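Local atomic coordinates of N-acetylneuraminate lyase (Fusobacterium nucleatum subsp. nucleatum ATCC 25586, PDB entry 5ZKA), a protein that belongs, as a sialic acid lyase (aldolase), to the dihydrodipicolinate synthetase family of TIM-barrel proteins. Residues G55-G60 and N89-V94; S118-F123 and Y150-L155; L198-F203 and G217-T222. All blocks are in the same frame, centred on the assembly; numbering follows the deposited sequence.

Overall arrangement
The three contacts sample one parallel beta barrel at three places round its wall, and they follow one another along the chain, each closing before the next opens. Interaction 1 pairs strands 55-58 and 89-93; interaction 2 lies next to it, strand 117-120 being the neighbour of 89-93, and takes in the ends of strands 117-120 and 147-150. Interaction 3 joins strands 200-201 and 217-220. The centres of interactions 1 and 2 are about 14 Å apart, those of 1 and 3 about 12 Å, and those of 2 and 3 about 14 Å. Tyr-57 connects all three, its hydroxyl reaching Ser-118 and its ring Ile-219, so strands far apart in sequence share one interior.

Interaction 1 of 3, residues G55-G60 and N89-V94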
ATOM      1  N   GLY A  55      22.563  -9.397  -1.325  1.00 29.29           N
ATOM      2  CA  GLY A  55      23.352  -8.191  -1.503  1.00 33.16           C
ATOM      3  C   GLY A  55      23.417  -7.395  -0.222  1.00 32.89           C
ATOM      4  O   GLY A  55      22.696  -7.666   0.744  1.00 32.17           O
ATOM      5  N   LEU A  56      24.322  -6.413  -0.217  1.00 26.73           N
ATOM      6  CA  LEU A  56      24.432  -5.449   0.869  1.00 26.18           C
ATOM      7  C   LEU A  56      24.266  -4.048   0.301  1.00 30.01           C
ATOM      8  O   LEU A  56      24.864  -3.721  -0.730  1.00 29.05           O
ATOM      9  CB  LEU A  56      25.776  -5.567   1.599  1.00 29.70           C
ATOM     10  CG  LEU A  56      26.013  -6.874   2.360  1.00 34.40           C
ATOM     11  CD1 LEU A  56      27.424  -6.916   2.930  1.00 34.73           C
ATOM     12  CD2 LEU A  56      24.980  -7.051   3.469  1.00 32.07           C
ATOM     13  N   TYR A  57      23.435  -3.243   0.962  1.00 25.39           N
ATOM     14  CA  TYR A  57      23.246  -1.834   0.648  1.00 26.16           C
ATOM     15  C   TYR A  57      24.035  -1.031   1.674  1.00 27.67           C
ATOM     16  O   TYR A  57      23.651  -0.966   2.845  1.00 28.37           O
ATOM     17  CB  TYR A  57      21.759  -1.496   0.686  1.00 23.01           C
ATOM     18  CG  TYR A  57      21.389  -0.142   0.172  1.00 26.72           C
ATOM     19  CD1 TYR A  57      21.207   0.082  -1.186  1.00 25.36           C
ATOM     20  CD2 TYR A  57      21.155   0.907   1.053  1.00 27.30           C
ATOM     21  CE1 TYR A  57      20.821   1.335  -1.657  1.00 26.38           C
ATOM     22  CE2 TYR A  57      20.775   2.152   0.591  1.00 24.74           C
ATOM     23  CZ  TYR A  57      20.612   2.358  -0.761  1.00 29.85           C
ATOM     24  OH  TYR A  57      20.223   3.599  -1.212  1.00 29.68           O
ATOM     25  N   VAL A  58      25.162  -0.464   1.251  1.00 26.39           N
ATOM     26  CA  VAL A  58      26.132   0.125   2.167  1.00 26.59           C
ATOM     27  C   VAL A  58      25.990   1.639   2.130  1.00 29.43           C
ATOM     28  O   VAL A  58      25.939   2.240   1.050  1.00 26.43           O
ATOM     29  CB  VAL A  58      27.564  -0.301   1.808  1.00 26.38           C
ATOM     30  CG1 VAL A  58      28.544   0.231   2.845  1.00 28.66           C
ATOM     31  CG2 VAL A  58      27.654  -1.837   1.719  1.00 32.63           C
ATOM     32  N   GLY A  59      25.920   2.254   3.309  1.00 27.20           N
ATOM     33  CA  GLY A  59      25.857   3.697   3.407  1.00 30.14           C
ATOM     34  C   GLY A  59      24.464   4.277   3.362  1.00 34.88           C
ATOM     35  O   GLY A  59      24.321   5.471   3.079  1.00 29.84           O
ATOM     36  N   GLY A  60      23.431   3.471   3.619  1.00 28.19           N
ATOM     37  CA  GLY A  60      22.070   3.967   3.625  1.00 30.55           C
ATOM     38  C   GLY A  60      21.679   4.595   4.954  1.00 34.09           C
ATOM     39  O   GLY A  60      22.485   4.747   5.876  1.00 27.65           O
ATOM     40  N   ASN A  89      26.049  -9.101  -4.037  1.00 33.46           N
ATOM     41  CA  ASN A  89      25.958  -7.797  -4.685  1.00 34.11           C
ATOM     42  C   ASN A  89      26.226  -6.693  -3.672  1.00 36.51           C
ATOM     43  O   ASN A  89      25.887  -6.807  -2.491  1.00 35.69           O
ATOM     44  CB  ASN A  89      24.576  -7.573  -5.296  1.00 37.97           C
ATOM     45  CG  ASN A  89      24.323  -8.427  -6.521  1.00 41.43           C
ATOM     46  OD1 ASN A  89      25.058  -8.360  -7.504  1.00 45.47           O
ATOM     47  ND2 ASN A  89      23.270  -9.240  -6.464  1.00 40.11           N
ATOM     48  N   LEU A  90      26.806  -5.592  -4.149  1.00 31.62           N
ATOM     49  CA  LEU A  90      27.032  -4.425  -3.311  1.00 31.70           C
ATOM     50  C   LEU A  90      26.510  -3.185  -4.013  1.00 30.44           C
ATOM     51  O   LEU A  90      26.825  -2.960  -5.184  1.00 34.25           O
ATOM     52  CB  LEU A  90      28.517  -4.240  -3.010  1.00 27.18           C
ATOM     53  CG  LEU A  90      29.217  -5.320  -2.194  1.00 31.59           C
ATOM     54  CD1 LEU A  90      30.682  -4.982  -2.116  1.00 30.84           C
ATOM     55  CD2 LEU A  90      28.625  -5.385  -0.813  1.00 31.48           C
ATOM     56  N   ILE A  91      25.743  -2.374  -3.285  1.00 28.48           N
ATOM     57  CA  ILE A  91      25.323  -1.046  -3.724  1.00 26.43           C
ATOM     58  C   ILE A  91      25.867  -0.037  -2.722  1.00 32.12           C
ATOM     59  O   ILE A  91      25.754  -0.245  -1.508  1.00 31.29           O
ATOM     60  CB  ILE A  91      23.789  -0.924  -3.825  1.00 25.62           C
ATOM     61  CG1 ILE A  91      23.208  -1.925  -4.830  1.00 24.88           C
ATOM     62  CG2 ILE A  91      23.373   0.534  -4.204  1.00 25.07           C
ATOM     63  CD1 ILE A  91      21.670  -2.089  -4.687  1.00 27.66           C
ATOM     64  N   ALA A  92      26.449   1.053  -3.222  1.00 25.41           N
ATOM     65  CA  ALA A  92      26.993   2.093  -2.362  1.00 24.30           C
ATOM     66  C   ALA A  92      26.101   3.322  -2.455  1.00 25.81           C
ATOM     67  O   ALA A  92      25.988   3.928  -3.526  1.00 26.41           O
ATOM     68  CB  ALA A  92      28.433   2.439  -2.766  1.00 25.32           C
ATOM     69  N   GLN A  93      25.470   3.685  -1.339  1.00 24.35           N
ATOM     70  CA  GLN A  93      24.669   4.905  -1.268  1.00 23.25           C
ATOM     71  C   GLN A  93      25.596   6.091  -1.011  1.00 28.99           C
ATOM     72  O   GLN A  93      26.253   6.146   0.034  1.00 29.85           O
ATOM     73  CB  GLN A  93      23.620   4.775  -0.164  1.00 27.15           C
ATOM     74  CG  GLN A  93      22.414   5.717  -0.307  1.00 30.42           C
ATOM     75  CD  GLN A  93      22.751   7.145   0.038  1.00 29.85           C
ATOM     76  OE1 GLN A  93      22.325   8.077  -0.635  1.00 29.16           O
ATOM     77  NE2 GLN A  93      23.527   7.326   1.093  1.00 29.11           N
ATOM     78  N   VAL A  94      25.662   7.033  -1.958  1.00 25.66           N
ATOM     79  CA  VAL A  94      26.589   8.156  -1.875  1.00 26.94           C
ATOM     80  C   VAL A  94      25.880   9.509  -1.875  1.00 27.20           C
ATOM     81  O   VAL A  94      26.543  10.548  -1.883  1.00 29.07           O
ATOM     82  CB  VAL A  94      27.635   8.105  -3.005  1.00 27.65           C
ATOM     83  CG1 VAL A  94      28.458   6.814  -2.919  1.00 29.76           C
ATOM     84  CG2 VAL A  94      26.964   8.238  -4.363  1.00 30.62           C
TER
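The first torsion of Tyr-57 (chi1 -171°) turns its CG away from the backbone N and lets the ring lean across the neighbouring strand toward Ile-91 and Gln-93. Gln-93 starts out the same way: the extended first torsion sets its CG obliquely against the phenol, and the bend at chi2 (-74°) turns the amide back toward the loop after strand 55-58. Ile-91 meets the ring obliquely through its CG2 branch, 3.7 Å from Tyr-57 CE1. Further along the same ring, Tyr-57 OH lies 3.2 Å from Gln-93 CG; the hydroxyl itself is hydrogen-bonded to Ser-118 OG of strand 117-120, on the far side of 89-93.

Beneath these side chains runs a regular parallel ladder. Leu-56 N donates to Asn-89 O, Ile-91 N to Leu-56 O, Val-58 N to Ile-91 O, and Gln-93 N to Val-58 O. The last is 2.8 Å between Gln-93 N and Val-58 O. Helix 70-84 links the two strands, making this a beta-alpha-beta unit of the TIM barrel. Tyr-57 and Ile-91 lie on one face of the sheet, while Leu-56, Leu-90, Val-58 and Ala-92 share the other, where Val-58, Leu-90 and Ala-92 touch that helix. There Leu-90 CD2 packs 3.7 Å from Leu-56 CB.

Beyond the ladder, the side chain of Gln-93 takes over from the backbone. Gln-93 NE2 donates to Gly-59 O at 2.8 Å, in the plane of its own amide but tilted 33° from that of the acceptor carbonyl. Gln-93 OE1 accepts from the backbone N of Gly-95 and of Val-120, so both ends of this buried amide are engaged and its flip is fixed. Gly-59, whose phi is positive, presents its carbonyl to the glutamine where the strand gives way to the loop.

Interaction 2 of 3, residues S118-F123 and Y150-L155; sequences SAVTPF and YSIPFL
Val-120 and Tyr-150 form a parallel bridge where two neighbouring strands of the TIM barrel, 117-120 and 147-150, come to their ends and the chains pass into loops. Two backbone hydrogen bonds flank the bridge. Tyr-150 N donates to Ala-119 O over 3.2 Å, approaching from above the carbonyl plane and 54° out of it; that oxygen also accepts from Tyr-136 OH of helix 129-143. Thr-121 N gives the second bond, to Tyr-150 O, with the N-H bent to 143° at the hydrogen. Between them the CA-H of Val-120 points at the same Tyr-150 carbonyl in a CA-H...O contact, and the oxygen therefore receives two contacts from segment 118-123. Among the side chains, the phenol oxygen of Tyr-150 is hydrogen-bonded to Ser-61, and Ser-118 OG, 3.7 Å from Tyr-150 CB, is bonded to Ile-148 O.

Apolar contacts gather on the face that carries Val-120 and Tyr-150. Tyr-150 CD2 rests 3.7 Å from Val-120 CB, while the methyl CG2 of Ile-152 lies over one face of the tyrosine ring, offset toward the rim. That same Ile-152 methyl meets Val-120 CG2 at 3.9 Å, so three side chains close on one another.

Water-mediated bonding continues the pairing past the strand ends, just before the short helix for which Ile-152 occupies the N-cap position. Thr-121 holds OG1 between its backbone N and carbonyl carbon (chi1 57°), which directs the hydroxyl to a bridging water. The water lies 2.6 Å from Thr-121 OG1 and accepts a hydrogen bond from Ile-152 N at 3.0 Å.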
ATOM      1  N   SER A 118      23.898   4.305  -5.310  1.00 24.79           N
ATOM      2  CA  SER A 118      22.564   4.794  -5.007  1.00 25.86           C
ATOM      3  C   SER A 118      22.715   6.193  -4.435  1.00 26.89           C
ATOM      4  O   SER A 118      23.785   6.568  -3.954  1.00 25.72           O
ATOM      5  CB  SER A 118      21.831   3.871  -4.021  1.00 26.90           C
ATOM      6  OG  SER A 118      20.445   4.138  -3.996  1.00 31.81           O
ATOM      7  N   ALA A 119      21.647   6.986  -4.502  1.00 28.42           N
ATOM      8  CA  ALA A 119      21.735   8.337  -3.956  1.00 24.40           C
ATOM      9  C   ALA A 119      20.347   8.799  -3.551  1.00 29.06           C
ATOM     10  O   ALA A 119      19.438   8.828  -4.387  1.00 26.56           O
ATOM     11  CB  ALA A 119      22.351   9.307  -4.967  1.00 27.15           C
ATOM     12  N   VAL A 120      20.195   9.178  -2.279  1.00 29.63           N
ATOM     13  CA  VAL A 120      18.924   9.731  -1.828  1.00 27.75           C
ATOM     14  C   VAL A 120      18.638  11.028  -2.587  1.00 27.24           C
ATOM     15  O   VAL A 120      19.555  11.743  -3.010  1.00 24.62           O
ATOM     16  CB  VAL A 120      18.951   9.962  -0.308  1.00 26.91           C
ATOM     17  CG1 VAL A 120      20.076  10.927   0.070  1.00 30.75           C
ATOM     18  CG2 VAL A 120      17.588  10.457   0.198  1.00 28.35           C
ATOM     19  N   THR A 121      17.355  11.328  -2.787  1.00 26.33           N
ATOM     20  CA  THR A 121      17.017  12.622  -3.361  1.00 28.58           C
ATOM     21  C   THR A 121      17.600  13.730  -2.484  1.00 28.80           C
ATOM     22  O   THR A 121      17.550  13.637  -1.253  1.00 33.02           O
ATOM     23  CB  THR A 121      15.498  12.788  -3.487  1.00 34.48           C
ATOM     24  OG1 THR A 121      14.885  12.617  -2.203  1.00 31.02           O
ATOM     25  CG2 THR A 121      14.925  11.753  -4.458  1.00 31.73           C
ATOM     26  N   PRO A 122      18.197  14.771  -3.069  1.00 31.23           N
ATOM     27  CA  PRO A 122      18.716  15.858  -2.231  1.00 29.36           C
ATOM     28  C   PRO A 122      17.568  16.487  -1.451  1.00 31.81           C
ATOM     29  O   PRO A 122      16.454  16.619  -1.958  1.00 34.51           O
ATOM     30  CB  PRO A 122      19.336  16.835  -3.242  1.00 36.00           C
ATOM     31  CG  PRO A 122      18.665  16.533  -4.521  1.00 34.64           C
ATOM     32  CD  PRO A 122      18.327  15.066  -4.506  1.00 36.29           C
ATOM     33  N   PHE A 123      17.834  16.838  -0.195  1.00 31.66           N
ATOM     34  CA  PHE A 123      16.774  17.181   0.747  1.00 32.67           C
ATOM     35  C   PHE A 123      17.206  18.410   1.547  1.00 29.17           C
ATOM     36  O   PHE A 123      18.236  19.026   1.262  1.00 32.10           O
ATOM     37  CB  PHE A 123      16.447  15.964   1.633  1.00 31.16           C
ATOM     38  CG  PHE A 123      17.637  15.414   2.381  1.00 30.07           C
ATOM     39  CD1 PHE A 123      18.455  14.451   1.808  1.00 31.34           C
ATOM     40  CD2 PHE A 123      17.922  15.852   3.665  1.00 33.60           C
ATOM     41  CE1 PHE A 123      19.551  13.942   2.497  1.00 34.17           C
ATOM     42  CE2 PHE A 123      19.009  15.343   4.365  1.00 28.31           C
ATOM     43  CZ  PHE A 123      19.828  14.395   3.773  1.00 33.07           C
ATOM     44  N   TYR A 150      17.239   6.561  -4.808  1.00 31.46           N
ATOM     45  CA  TYR A 150      16.764   6.264  -3.455  1.00 29.40           C
ATOM     46  C   TYR A 150      15.643   7.251  -3.141  1.00 29.78           C
ATOM     47  O   TYR A 150      15.895   8.427  -2.873  1.00 32.30           O
ATOM     48  CB  TYR A 150      17.897   6.348  -2.426  1.00 29.32           C
ATOM     49  CG  TYR A 150      17.508   6.022  -0.979  1.00 35.85           C
ATOM     50  CD1 TYR A 150      16.280   5.432  -0.667  1.00 37.06           C
ATOM     51  CD2 TYR A 150      18.366   6.327   0.073  1.00 38.20           C
ATOM     52  CE1 TYR A 150      15.930   5.139   0.652  1.00 43.14           C
ATOM     53  CE2 TYR A 150      18.027   6.044   1.393  1.00 46.47           C
ATOM     54  CZ  TYR A 150      16.807   5.449   1.678  1.00 50.17           C
ATOM     55  OH  TYR A 150      16.470   5.169   2.987  1.00 50.18           O
ATOM     56  N   SER A 151      14.401   6.759  -3.152  1.00 36.75           N
ATOM     57  CA  SER A 151      13.213   7.585  -2.952  0.69 33.30           C
ATOM     58  C   SER A 151      12.616   7.271  -1.585  1.00 35.07           C
ATOM     59  O   SER A 151      12.070   6.182  -1.376  1.00 35.73           O
ATOM     60  CB  SER A 151      12.182   7.346  -4.052  0.69 32.35           C
ATOM     61  OG  SER A 151      11.000   8.078  -3.761  0.69 29.34           O
ATOM     62  N   ILE A 152      12.707   8.230  -0.660  1.00 33.19           N
ATOM     63  CA  ILE A 152      12.183   8.024   0.691  1.00 34.30           C
ATOM     64  C   ILE A 152      11.429   9.270   1.155  1.00 36.68           C
ATOM     65  O   ILE A 152      11.947  10.066   1.951  1.00 36.13           O
ATOM     66  CB  ILE A 152      13.299   7.583   1.662  1.00 37.95           C
ATOM     67  CG1 ILE A 152      12.732   7.324   3.072  1.00 40.53           C
ATOM     68  CG2 ILE A 152      14.490   8.552   1.640  1.00 37.21           C
ATOM     69  CD1 ILE A 152      13.564   6.364   3.906  1.00 43.11           C
ATOM     70  N   PRO A 153      10.184   9.457   0.696  1.00 39.47           N
ATOM     71  CA  PRO A 153       9.459  10.710   1.000  1.00 41.09           C
ATOM     72  C   PRO A 153       9.147  10.906   2.479  1.00 36.63           C
ATOM     73  O   PRO A 153       8.997  12.058   2.919  1.00 33.00           O
ATOM     74  CB  PRO A 153       8.167  10.591   0.174  1.00 41.90           C
ATOM     75  CG  PRO A 153       8.342   9.388  -0.722  1.00 39.80           C
ATOM     76  CD  PRO A 153       9.385   8.511  -0.101  1.00 36.72           C
ATOM     77  N   PHE A 154       9.033   9.824   3.257  1.00 35.81           N
ATOM     78  CA  PHE A 154       8.740   9.973   4.680  1.00 43.97           C
ATOM     79  C   PHE A 154       9.831  10.752   5.403  1.00 44.38           C
ATOM     80  O   PHE A 154       9.545  11.457   6.378  1.00 41.76           O
ATOM     81  CB  PHE A 154       8.551   8.604   5.334  1.00 55.59           C
ATOM     82  CG  PHE A 154       8.243   8.680   6.806  1.00 59.37           C
ATOM     83  CD1 PHE A 154       7.120   9.371   7.258  1.00 61.88           C
ATOM     84  CD2 PHE A 154       9.077   8.080   7.738  1.00 55.68           C
ATOM     85  CE1 PHE A 154       6.831   9.453   8.613  1.00 60.11           C
ATOM     86  CE2 PHE A 154       8.796   8.158   9.094  1.00 55.55           C
ATOM     87  CZ  PHE A 154       7.672   8.845   9.532  1.00 58.24           C
ATOM     88  N   LEU A 155      11.084  10.632   4.955  1.00 43.01           N
ATOM     89  CA  LEU A 155      12.202  11.343   5.564  1.00 40.76           C
ATOM     90  C   LEU A 155      12.583  12.621   4.820  1.00 41.62           C
ATOM     91  O   LEU A 155      12.937  13.615   5.462  1.00 45.88           O
ATOM     92  CB  LEU A 155      13.429  10.428   5.655  1.00 33.47           C
ATOM     93  CG  LEU A 155      13.294   9.165   6.512  1.00 34.23           C
ATOM     94  CD1 LEU A 155      14.660   8.498   6.675  1.00 30.65           C
ATOM     95  CD2 LEU A 155      12.654   9.478   7.870  1.00 33.01           C
TER
HETATM   96  O   HOH W   1      12.968  11.026  -1.655  1.00 37.71           O

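Interaction 3 of 3, residues L198-F203 and G217-T222; sequences LIFAGF and GAIGST
Ala-201 bridges Ala-218 in parallel fashion, its N donating to Gly-217 O at 3.0 Å and its O accepting from Ile-219 N at 2.9 Å. Strand 200-201 is short and weakly bonded; helix 207-212 connects it to strand 217-220 in a beta-alpha-beta unit of the TIM barrel.

On one face, Phe-200 and Ile-219 carry the side-chain contact. The CG of Phe-200 stands beside the backbone N (chi1 -66°), which brings the edge of the ring up to the Gly-217/Ala-218 peptide. There Phe-200 CD1 is 3.7 Å from Ala-218 N, which lies in the plane of the ring. Ile-219 reaches in with its far methyl, CD1, 3.7 Å from Phe-200 CB. Tyr-22 of strand 20-24 adds a second ring to Phe-200, the planes about 75° apart. The methyls of Ala-201 and Ala-218 share the other face, with CB of Ala-201 and CB of Ala-218 4.2 Å apart, and both residues touch helix 207-212.

Two backbone hydrogen bonds, both made by Ala-201, thus fix the register, while the rest is weaker: CA-H...O contacts, an aromatic edge close against the Gly-217/Ala-218 peptide, and alkyl packing.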
ATOM      1  N   LEU A 198      15.064  -1.866 -12.540  1.00 30.27           N
ATOM      2  CA  LEU A 198      14.949  -2.589 -11.278  1.00 27.23           C
ATOM      3  C   LEU A 198      14.128  -1.776 -10.293  1.00 28.73           C
ATOM      4  O   LEU A 198      14.339  -0.576 -10.138  1.00 27.81           O
ATOM      5  CB  LEU A 198      16.327  -2.853 -10.670  1.00 23.16           C
ATOM      6  CG  LEU A 198      17.263  -3.701 -11.529  1.00 27.74           C
ATOM      7  CD1 LEU A 198      18.696  -3.430 -11.129  1.00 34.30           C
ATOM      8  CD2 LEU A 198      16.923  -5.174 -11.326  1.00 33.26           C
ATOM      9  N   ILE A 199      13.210  -2.435  -9.594  1.00 25.25           N
ATOM     10  CA  ILE A 199      12.498  -1.801  -8.494  1.00 23.24           C
ATOM     11  C   ILE A 199      12.743  -2.622  -7.239  1.00 26.55           C
ATOM     12  O   ILE A 199      12.427  -3.816  -7.204  1.00 25.46           O
ATOM     13  CB  ILE A 199      10.995  -1.694  -8.761  1.00 27.41           C
ATOM     14  CG1 ILE A 199      10.730  -0.993 -10.088  1.00 29.12           C
ATOM     15  CG2 ILE A 199      10.324  -0.985  -7.581  1.00 26.20           C
ATOM     16  CD1 ILE A 199       9.265  -1.043 -10.483  1.00 32.41           C
ATOM     17  N   PHE A 200      13.278  -1.975  -6.207  1.00 26.49           N
ATOM     18  CA  PHE A 200      13.518  -2.596  -4.912  1.00 25.09           C
ATOM     19  C   PHE A 200      12.547  -2.052  -3.877  1.00 23.87           C
ATOM     20  O   PHE A 200      12.479  -0.840  -3.664  1.00 25.56           O
ATOM     21  CB  PHE A 200      14.951  -2.340  -4.455  1.00 23.80           C
ATOM     22  CG  PHE A 200      15.965  -3.011  -5.314  1.00 26.84           C
ATOM     23  CD1 PHE A 200      16.212  -4.371  -5.179  1.00 27.41           C
ATOM     24  CD2 PHE A 200      16.642  -2.300  -6.289  1.00 27.87           C
ATOM     25  CE1 PHE A 200      17.138  -4.999  -5.981  1.00 35.07           C
ATOM     26  CE2 PHE A 200      17.565  -2.927  -7.094  1.00 31.88           C
ATOM     27  CZ  PHE A 200      17.813  -4.281  -6.938  1.00 28.11           C
ATOM     28  N   ALA A 201      11.846  -2.948  -3.189  1.00 23.54           N
ATOM     29  CA  ALA A 201      10.971  -2.516  -2.109  1.00 22.76           C
ATOM     30  C   ALA A 201      11.791  -2.057  -0.913  1.00 27.15           C
ATOM     31  O   ALA A 201      12.738  -2.734  -0.509  1.00 25.79           O
ATOM     32  CB  ALA A 201      10.035  -3.657  -1.697  1.00 23.43           C
ATOM     33  N   GLY A 202      11.396  -0.932  -0.315  1.00 24.56           N
ATOM     34  CA  GLY A 202      12.107  -0.398   0.831  1.00 28.07           C
ATOM     35  C   GLY A 202      11.394  -0.553   2.161  1.00 36.89           C
ATOM     36  O   GLY A 202      11.904  -0.122   3.198  1.00 39.63           O
ATOM     37  N   PHE A 203      10.230  -1.196   2.147  1.00 29.76           N
ATOM     38  CA  PHE A 203       9.346  -1.308   3.311  1.00 28.73           C
ATOM     39  C   PHE A 203       9.211  -2.788   3.667  1.00 28.39           C
ATOM     40  O   PHE A 203       8.398  -3.501   3.069  1.00 26.80           O
ATOM     41  CB  PHE A 203       7.998  -0.663   2.981  1.00 32.05           C
ATOM     42  CG  PHE A 203       7.621  -0.787   1.512  1.00 42.08           C
ATOM     43  CD1 PHE A 203       7.488  -2.034   0.922  1.00 49.31           C
ATOM     44  CD2 PHE A 203       7.430   0.337   0.722  1.00 49.31           C
ATOM     45  CE1 PHE A 203       7.164  -2.166  -0.409  1.00 51.40           C
ATOM     46  CE2 PHE A 203       7.101   0.206  -0.623  1.00 49.20           C
ATOM     47  CZ  PHE A 203       6.969  -1.049  -1.183  1.00 51.54           C
ATOM     48  N   GLY A 217      13.345  -7.061  -5.994  1.00 27.84           N
ATOM     49  CA  GLY A 217      14.023  -7.368  -4.753  1.00 25.56           C
ATOM     50  C   GLY A 217      13.576  -6.403  -3.681  1.00 25.20           C
ATOM     51  O   GLY A 217      12.536  -5.749  -3.810  1.00 27.64           O
ATOM     52  N   ALA A 218      14.383  -6.315  -2.630  1.00 27.40           N
ATOM     53  CA  ALA A 218      14.049  -5.477  -1.491  1.00 25.78           C
ATOM     54  C   ALA A 218      15.334  -5.086  -0.785  1.00 30.16           C
ATOM     55  O   ALA A 218      16.303  -5.843  -0.779  1.00 28.58           O
ATOM     56  CB  ALA A 218      13.111  -6.203  -0.513  1.00 25.03           C
ATOM     57  N   ILE A 219      15.331  -3.893  -0.200  1.00 28.18           N
ATOM     58  CA  ILE A 219      16.450  -3.369   0.579  1.00 22.62           C
ATOM     59  C   ILE A 219      15.881  -2.944   1.929  1.00 23.61           C
ATOM     60  O   ILE A 219      14.966  -2.114   1.976  1.00 25.01           O
ATOM     61  CB  ILE A 219      17.119  -2.183  -0.143  1.00 22.53           C
ATOM     62  CG1 ILE A 219      17.663  -2.642  -1.488  1.00 23.10           C
ATOM     63  CG2 ILE A 219      18.210  -1.547   0.706  1.00 25.84           C
ATOM     64  CD1 ILE A 219      17.929  -1.463  -2.482  1.00 24.20           C
ATOM     65  N   GLY A 220      16.370  -3.532   3.018  1.00 26.06           N
ATOM     66  CA  GLY A 220      15.735  -3.300   4.309  1.00 26.62           C
ATOM     67  C   GLY A 220      16.654  -3.466   5.497  1.00 28.45           C
ATOM     68  O   GLY A 220      17.610  -4.246   5.465  1.00 27.26           O
ATOM     69  N   SER A 221      16.334  -2.743   6.573  1.00 24.57           N
ATOM     70  CA  SER A 221      17.113  -2.855   7.808  1.00 25.37           C
ATOM     71  C   SER A 221      16.841  -4.158   8.541  1.00 26.85           C
ATOM     72  O   SER A 221      17.734  -4.692   9.214  1.00 25.00           O
ATOM     73  CB  SER A 221      16.785  -1.693   8.739  1.00 26.69           C
ATOM     74  OG  SER A 221      15.388  -1.651   9.011  1.00 30.86           O
ATOM     75  N   THR A 222      15.613  -4.670   8.475  1.00 23.93           N
ATOM     76  CA  THR A 222      15.341  -5.845   9.299  1.00 21.80           C
ATOM     77  C   THR A 222      15.979  -7.106   8.746  1.00 24.05           C
ATOM     78  O   THR A 222      16.065  -8.108   9.468  1.00 24.18           O
ATOM     79  CB  THR A 222      13.836  -6.068   9.466  1.00 24.60           C
ATOM     80  OG1 THR A 222      13.253  -6.453   8.214  1.00 28.28           O
ATOM     81  CG2 THR A 222      13.163  -4.799   9.979  1.00 25.69           C
TER